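Local coordinates for protein acetolactate synthase isozyme 1 large subunit (Escherichia coli, PDB 6LPI) that belongs to the thiamine diphosphate-dependent enzyme family and binds flavin-adenine dinucleotide, thiamine diphosphate and a magnesium ion, at residues Pro226-Glu231 against Val330-Ile335; Leu247-Lys252 against Asn405-Trp410. One frame throughout, in Å; residues are numbered along the deposited sequence.

Overall arrangement
From the N terminus the chain first builds a thiamine diphosphate-binding domain, then enters the central domain. There helix 226-235 supplies the first half of contact 1, and the loop after strand 240-242 supplies the first half of contact 2. Contact 1 closes after 98 intervening residues, at 330-335 on helix 327-334, and joins two helices of one domain. Contact 2 closes later, at 405-410, and ties the central domain to the C-terminal thiamine diphosphate-binding domain. The two closures therefore cross rather than nest. Their centres lie about 16 Å apart, and they touch directly: P226 packs on M249 and P407, while R230 packs on L250 and P251.

Contact 1: Pro226-Glu231 against Val330-Ile335; sequences PARVRE and VLAQLI
R228 lays its side chain across A332, whose CB sits over one face of the guanidinium, offset toward its rim and 3.4 Å from NE. With CG anti to the carbonyl carbon (chi1 -65°), the chain runs out toward helix 327-334, and a bend at chi3 turns the flat group over the alanine methyl. The contact with that methyl is packing; separately, NH1 forms a long, weak ion pair with D328. At the root of the arginine, its CB meets L331 CB at 4.0 Å. The buried side is apolar: L331 CD1 meets V229 CG2 at 3.6 Å, the two side chains crossing at a slant. I335 reaches between R228 and E231, its CD1 packing against the R228 backbone O and lying 3.8 Å from E231 OE1. The extended E231 side chain passes over the isoleucine branches, and L232 and K235 add further cover to I335. No hydrogen bond joins the segments. The helix axes approach to 9.8 Å and cross at 40°, with their N-to-C directions roughly alike. Such side-by-side packing of helices fits the Rossmann-like central domain, where helices flank a six-stranded parallel sheet.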
loop_
_atom_site.group_PDB
_atom_site.type_symbol
_atom_site.label_atom_id
_atom_site.label_comp_id
_atom_site.label_asym_id
_atom_site.label_seq_id
_atom_site.Cartn_x
_atom_site.Cartn_y
_atom_site.Cartn_z
ATOM N N PRO B 226 -13.517 9.113 6.747
ATOM C CA PRO B 226 -14.085 10.010 5.728
ATOM C C PRO B 226 -14.986 11.061 6.330
ATOM O O PRO B 226 -15.018 12.206 5.853
ATOM C CB PRO B 226 -14.860 9.049 4.820
ATOM C CG PRO B 226 -14.601 7.637 5.392
ATOM C CD PRO B 226 -14.250 7.840 6.804
ATOM N N ALA B 227 -15.759 10.668 7.349
ATOM C CA ALA B 227 -16.665 11.587 8.027
ATOM C C ALA B 227 -15.913 12.794 8.572
ATOM O O ALA B 227 -16.234 13.941 8.249
ATOM C CB ALA B 227 -17.402 10.865 9.152
ATOM N N ARG B 228 -14.898 12.563 9.399
ATOM C CA ARG B 228 -14.287 13.714 10.051
ATOM C C ARG B 228 -13.382 14.481 9.099
ATOM O O ARG B 228 -13.231 15.697 9.246
ATOM C CB ARG B 228 -13.510 13.275 11.291
ATOM C CG ARG B 228 -14.380 12.687 12.377
ATOM C CD ARG B 228 -13.584 12.437 13.625
ATOM N NE ARG B 228 -14.292 12.865 14.817
ATOM C CZ ARG B 228 -14.977 12.026 15.575
ATOM N NH1 ARG B 228 -15.012 10.752 15.233
ATOM N NH2 ARG B 228 -15.614 12.452 16.662
ATOM N N VAL B 229 -12.814 13.815 8.093
ATOM C CA VAL B 229 -12.013 14.541 7.116
ATOM C C VAL B 229 -12.901 15.458 6.292
ATOM O O VAL B 229 -12.573 16.629 6.077
ATOM C CB VAL B 229 -11.245 13.559 6.215
ATOM C CG1 VAL B 229 -10.936 14.196 4.864
ATOM C CG2 VAL B 229 -9.982 13.096 6.885
ATOM N N ARG B 230 -14.065 14.956 5.866
ATOM C CA ARG B 230 -15.041 15.797 5.182
ATOM C C ARG B 230 -15.502 16.941 6.077
ATOM O O ARG B 230 -15.522 18.104 5.656
ATOM C CB ARG B 230 -16.239 14.941 4.743
ATOM C CG ARG B 230 -17.167 15.616 3.742
ATOM C CD ARG B 230 -18.451 14.820 3.501
ATOM N NE ARG B 230 -19.276 15.405 2.436
ATOM C CZ ARG B 230 -19.417 14.906 1.209
ATOM N NH1 ARG B 230 -18.791 13.783 0.862
ATOM N NH2 ARG B 230 -20.188 15.537 0.331
ATOM N N GLU B 231 -15.821 16.631 7.334
ATOM C CA GLU B 231 -16.287 17.653 8.263
ATOM C C GLU B 231 -15.263 18.761 8.389
ATOM O O GLU B 231 -15.601 19.942 8.293
ATOM C CB GLU B 231 -16.585 17.022 9.621
ATOM C CG GLU B 231 -17.170 17.969 10.640
ATOM C CD GLU B 231 -17.490 17.267 11.951
ATOM O OE1 GLU B 231 -17.042 16.117 12.144
ATOM O OE2 GLU B 231 -18.222 17.846 12.779
ATOM N N VAL B 330 -7.244 12.498 16.243
ATOM C CA VAL B 330 -6.785 13.877 16.202
ATOM C C VAL B 330 -7.917 14.783 15.731
ATOM O O VAL B 330 -8.314 15.718 16.431
ATOM C CB VAL B 330 -5.555 13.998 15.286
ATOM C CG1 VAL B 330 -5.351 15.441 14.830
ATOM C CG2 VAL B 330 -4.317 13.429 15.952
ATOM N N LEU B 331 -8.507 14.461 14.577
ATOM C CA LEU B 331 -9.580 15.274 14.007
ATOM C C LEU B 331 -10.770 15.383 14.955
ATOM O O LEU B 331 -11.463 16.407 14.979
ATOM C CB LEU B 331 -10.019 14.640 12.691
ATOM C CG LEU B 331 -8.981 14.689 11.574
ATOM C CD1 LEU B 331 -9.593 14.275 10.269
ATOM C CD2 LEU B 331 -8.422 16.090 11.452
ATOM N N ALA B 332 -11.039 14.328 15.719
ATOM C CA ALA B 332 -12.016 14.427 16.791
ATOM C C ALA B 332 -11.600 15.490 17.793
ATOM O O ALA B 332 -12.398 16.347 18.176
ATOM C CB ALA B 332 -12.207 13.070 17.465
ATOM N N GLN B 333 -10.333 15.506 18.180
ATOM C CA GLN B 333 -9.994 16.512 19.173
ATOM C C GLN B 333 -9.729 17.885 18.553
ATOM O O GLN B 333 -9.562 18.860 19.292
ATOM C CB GLN B 333 -8.799 16.004 19.975
ATOM C CG GLN B 333 -9.182 15.350 21.304
ATOM C CD GLN B 333 -7.959 14.915 22.097
ATOM O OE1 GLN B 333 -7.142 15.725 22.525
ATOM N NE2 GLN B 333 -7.836 13.600 22.296
ATOM N N LEU B 334 -9.727 18.001 17.225
ATOM C CA LEU B 334 -9.337 19.235 16.552
ATOM C C LEU B 334 -10.479 19.996 15.907
ATOM O O LEU B 334 -10.495 21.228 15.974
ATOM C CB LEU B 334 -8.295 18.944 15.463
ATOM C CG LEU B 334 -7.855 20.159 14.628
ATOM C CD1 LEU B 334 -7.011 21.140 15.446
ATOM C CD2 LEU B 334 -7.099 19.747 13.364
ATOM N N ILE B 335 -11.445 19.307 15.298
ATOM C CA ILE B 335 -12.507 20.013 14.577
ATOM C C ILE B 335 -13.244 21.014 15.454
ATOM O O ILE B 335 -13.465 22.145 15.000
ATOM C CB ILE B 335 -13.440 19.009 13.890
ATOM C CG1 ILE B 335 -12.709 18.337 12.733
ATOM C CG2 ILE B 335 -14.628 19.722 13.335
ATOM C CD1 ILE B 335 -13.349 17.071 12.268
#

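Contact 2: Leu247-Lys252 against Asn405-Trp410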
loop_
_atom_site.group_PDB
_atom_site.type_symbol
_atom_site.label_atom_id
_atom_site.label_comp_id
_atom_site.label_asym_id
_atom_site.label_seq_id
_atom_site.Cartn_x
_atom_site.Cartn_y
_atom_site.Cartn_z
ATOM N N LEU B 247 -7.777 9.102 -3.515
ATOM C CA LEU B 247 -8.908 9.397 -4.375
ATOM C C LEU B 247 -10.191 8.821 -3.785
ATOM O O LEU B 247 -10.212 7.691 -3.280
ATOM C CB LEU B 247 -8.670 8.811 -5.758
ATOM C CG LEU B 247 -7.374 9.262 -6.443
ATOM C CD1 LEU B 247 -7.420 8.848 -7.924
ATOM C CD2 LEU B 247 -7.031 10.786 -6.256
ATOM N N GLY B 248 -11.269 9.608 -3.860
ATOM C CA GLY B 248 -12.527 9.243 -3.252
ATOM C C GLY B 248 -12.732 9.744 -1.838
ATOM O O GLY B 248 -13.880 9.753 -1.367
ATOM N N MET B 249 -11.670 10.197 -1.156
ATOM C CA MET B 249 -11.834 10.752 0.183
ATOM C C MET B 249 -12.704 12.010 0.167
ATOM O O MET B 249 -13.295 12.365 1.193
ATOM C CB MET B 249 -10.471 11.023 0.804
ATOM C CG MET B 249 -9.707 9.769 1.290
ATOM S SD MET B 249 -10.597 8.525 2.263
ATOM C CE MET B 249 -11.331 9.534 3.545
ATOM N N LEU B 250 -12.818 12.669 -0.986
ATOM C CA LEU B 250 -13.882 13.617 -1.269
ATOM C C LEU B 250 -14.418 13.315 -2.658
ATOM O O LEU B 250 -13.642 12.947 -3.551
ATOM C CB LEU B 250 -13.414 15.080 -1.251
ATOM C CG LEU B 250 -13.199 15.874 0.031
ATOM C CD1 LEU B 250 -13.001 17.311 -0.362
ATOM C CD2 LEU B 250 -14.392 15.771 0.958
ATOM N N PRO B 251 -15.729 13.438 -2.871
ATOM C CA PRO B 251 -16.288 13.060 -4.172
ATOM C C PRO B 251 -15.683 13.958 -5.233
ATOM O O PRO B 251 -15.389 15.127 -4.976
ATOM C CB PRO B 251 -17.794 13.282 -4.004
ATOM C CG PRO B 251 -17.955 14.011 -2.706
ATOM C CD PRO B 251 -16.784 13.653 -1.868
ATOM N N LYS B 252 -15.488 13.397 -6.429
ATOM C CA LYS B 252 -14.673 14.077 -7.429
ATOM C C LYS B 252 -15.103 15.521 -7.652
ATOM O O LYS B 252 -14.257 16.413 -7.749
ATOM C CB LYS B 252 -14.687 13.322 -8.750
ATOM C CG LYS B 252 -13.839 14.086 -9.746
ATOM C CD LYS B 252 -14.078 13.752 -11.182
ATOM C CE LYS B 252 -12.740 13.728 -11.888
ATOM N NZ LYS B 252 -11.814 12.796 -11.172
ATOM N N ASN B 405 -15.701 8.526 -5.858
ATOM C CA ASN B 405 -16.395 9.298 -4.840
ATOM C C ASN B 405 -16.592 8.598 -3.508
ATOM O O ASN B 405 -17.247 9.171 -2.635
ATOM C CB ASN B 405 -17.756 9.780 -5.352
ATOM C CG ASN B 405 -17.683 10.347 -6.746
ATOM O OD1 ASN B 405 -16.809 11.177 -7.030
ATOM N ND2 ASN B 405 -18.634 9.977 -7.598
ATOM N N ARG B 406 -16.012 7.423 -3.304
ATOM C CA ARG B 406 -16.185 6.704 -2.061
ATOM C C ARG B 406 -14.825 6.281 -1.526
ATOM O O ARG B 406 -13.901 6.003 -2.305
ATOM C CB ARG B 406 -17.053 5.436 -2.230
ATOM C CG ARG B 406 -18.558 5.648 -2.350
ATOM C CD ARG B 406 -19.333 4.316 -2.440
ATOM N NE ARG B 406 -18.660 3.317 -3.271
ATOM C CZ ARG B 406 -17.901 2.331 -2.794
ATOM N NH1 ARG B 406 -17.707 2.221 -1.487
ATOM N NH2 ARG B 406 -17.319 1.466 -3.618
ATOM N N PRO B 407 -14.661 6.240 -0.207
ATOM C CA PRO B 407 -13.496 5.551 0.351
ATOM C C PRO B 407 -13.562 4.063 0.037
ATOM O O PRO B 407 -14.637 3.488 -0.147
ATOM C CB PRO B 407 -13.615 5.809 1.858
ATOM C CG PRO B 407 -14.461 7.032 1.955
ATOM C CD PRO B 407 -15.424 6.966 0.819
ATOM N N ARG B 408 -12.386 3.452 -0.042
ATOM C CA ARG B 408 -12.229 2.033 -0.355
ATOM C C ARG B 408 -13.038 1.627 -1.583
ATOM O O ARG B 408 -13.535 0.510 -1.690
ATOM C CB ARG B 408 -12.570 1.182 0.865
ATOM C CG ARG B 408 -11.848 1.713 2.108
ATOM C CD ARG B 408 -11.871 0.799 3.310
ATOM N NE ARG B 408 -10.737 -0.106 3.192
ATOM C CZ ARG B 408 -9.733 -0.204 4.064
ATOM N NH1 ARG B 408 -9.704 0.547 5.162
ATOM N NH2 ARG B 408 -8.746 -1.072 3.836
ATOM N N GLN B 409 -13.111 2.529 -2.555
ATOM C CA GLN B 409 -13.666 2.223 -3.867
ATOM C C GLN B 409 -12.587 2.083 -4.919
ATOM O O GLN B 409 -12.759 1.331 -5.879
ATOM C CB GLN B 409 -14.655 3.326 -4.283
ATOM C CG GLN B 409 -14.911 3.379 -5.759
ATOM C CD GLN B 409 -16.037 4.299 -6.125
ATOM O OE1 GLN B 409 -17.054 3.859 -6.670
ATOM N NE2 GLN B 409 -15.864 5.591 -5.844
ATOM N N TRP B 410 -11.461 2.740 -4.684
ATOM C CA TRP B 410 -10.344 2.885 -5.605
ATOM C C TRP B 410 -9.198 2.005 -5.117
ATOM O O TRP B 410 -8.695 2.194 -4.003
ATOM C CB TRP B 410 -9.945 4.357 -5.655
ATOM C CG TRP B 410 -8.715 4.727 -6.361
ATOM C CD1 TRP B 410 -7.599 5.298 -5.818
ATOM C CD2 TRP B 410 -8.472 4.628 -7.767
ATOM N NE1 TRP B 410 -6.668 5.547 -6.801
ATOM C CE2 TRP B 410 -7.177 5.137 -8.004
ATOM C CE3 TRP B 410 -9.209 4.127 -8.843
ATOM C CZ2 TRP B 410 -6.611 5.173 -9.271
ATOM C CZ3 TRP B 410 -8.644 4.167 -10.102
ATOM C CH2 TRP B 410 -7.354 4.690 -10.306
#
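L247 places CD1 over one face of the W410 indole, a CH-pi contact in which the methyl carbon is 3.9 Å from the centroid of the five-membered ring and 28° off its normal. The two side chains run side by side; W410 NE1 donates to L244 O, which helps fix the ring's rotation. A399 and L404 also touch both residues, making this the tightly packed part. Beside it, G248 brings bare backbone against N405-P407, its O lying 3.6 Å from R406 C. M249 turns its end back so that SD reaches P407 CB at 4.1 Å. The loose edge is at K252, little covered, whose side chain leads off to bond Y402 O through NZ. Partly exposed N405 sits between: K252 N donates to its OD1 (2.7 Å), nearly straight at 171° and tilted 22° from the carbonyl plane. N405 CB rests on P251 CB at 3.8 Å, and ND2 bonds to D383 OD1, so both ends of the amide are engaged, fixing its rotation. Both segments are irregular, 405-410 leading into strand 410-411 at W410: a loop-to-loop interface between the central and C-terminal domains of a thiamine diphosphate-dependent enzyme, with the L247 side chain about 7 Å from the bound flavin-adenine dinucleotide.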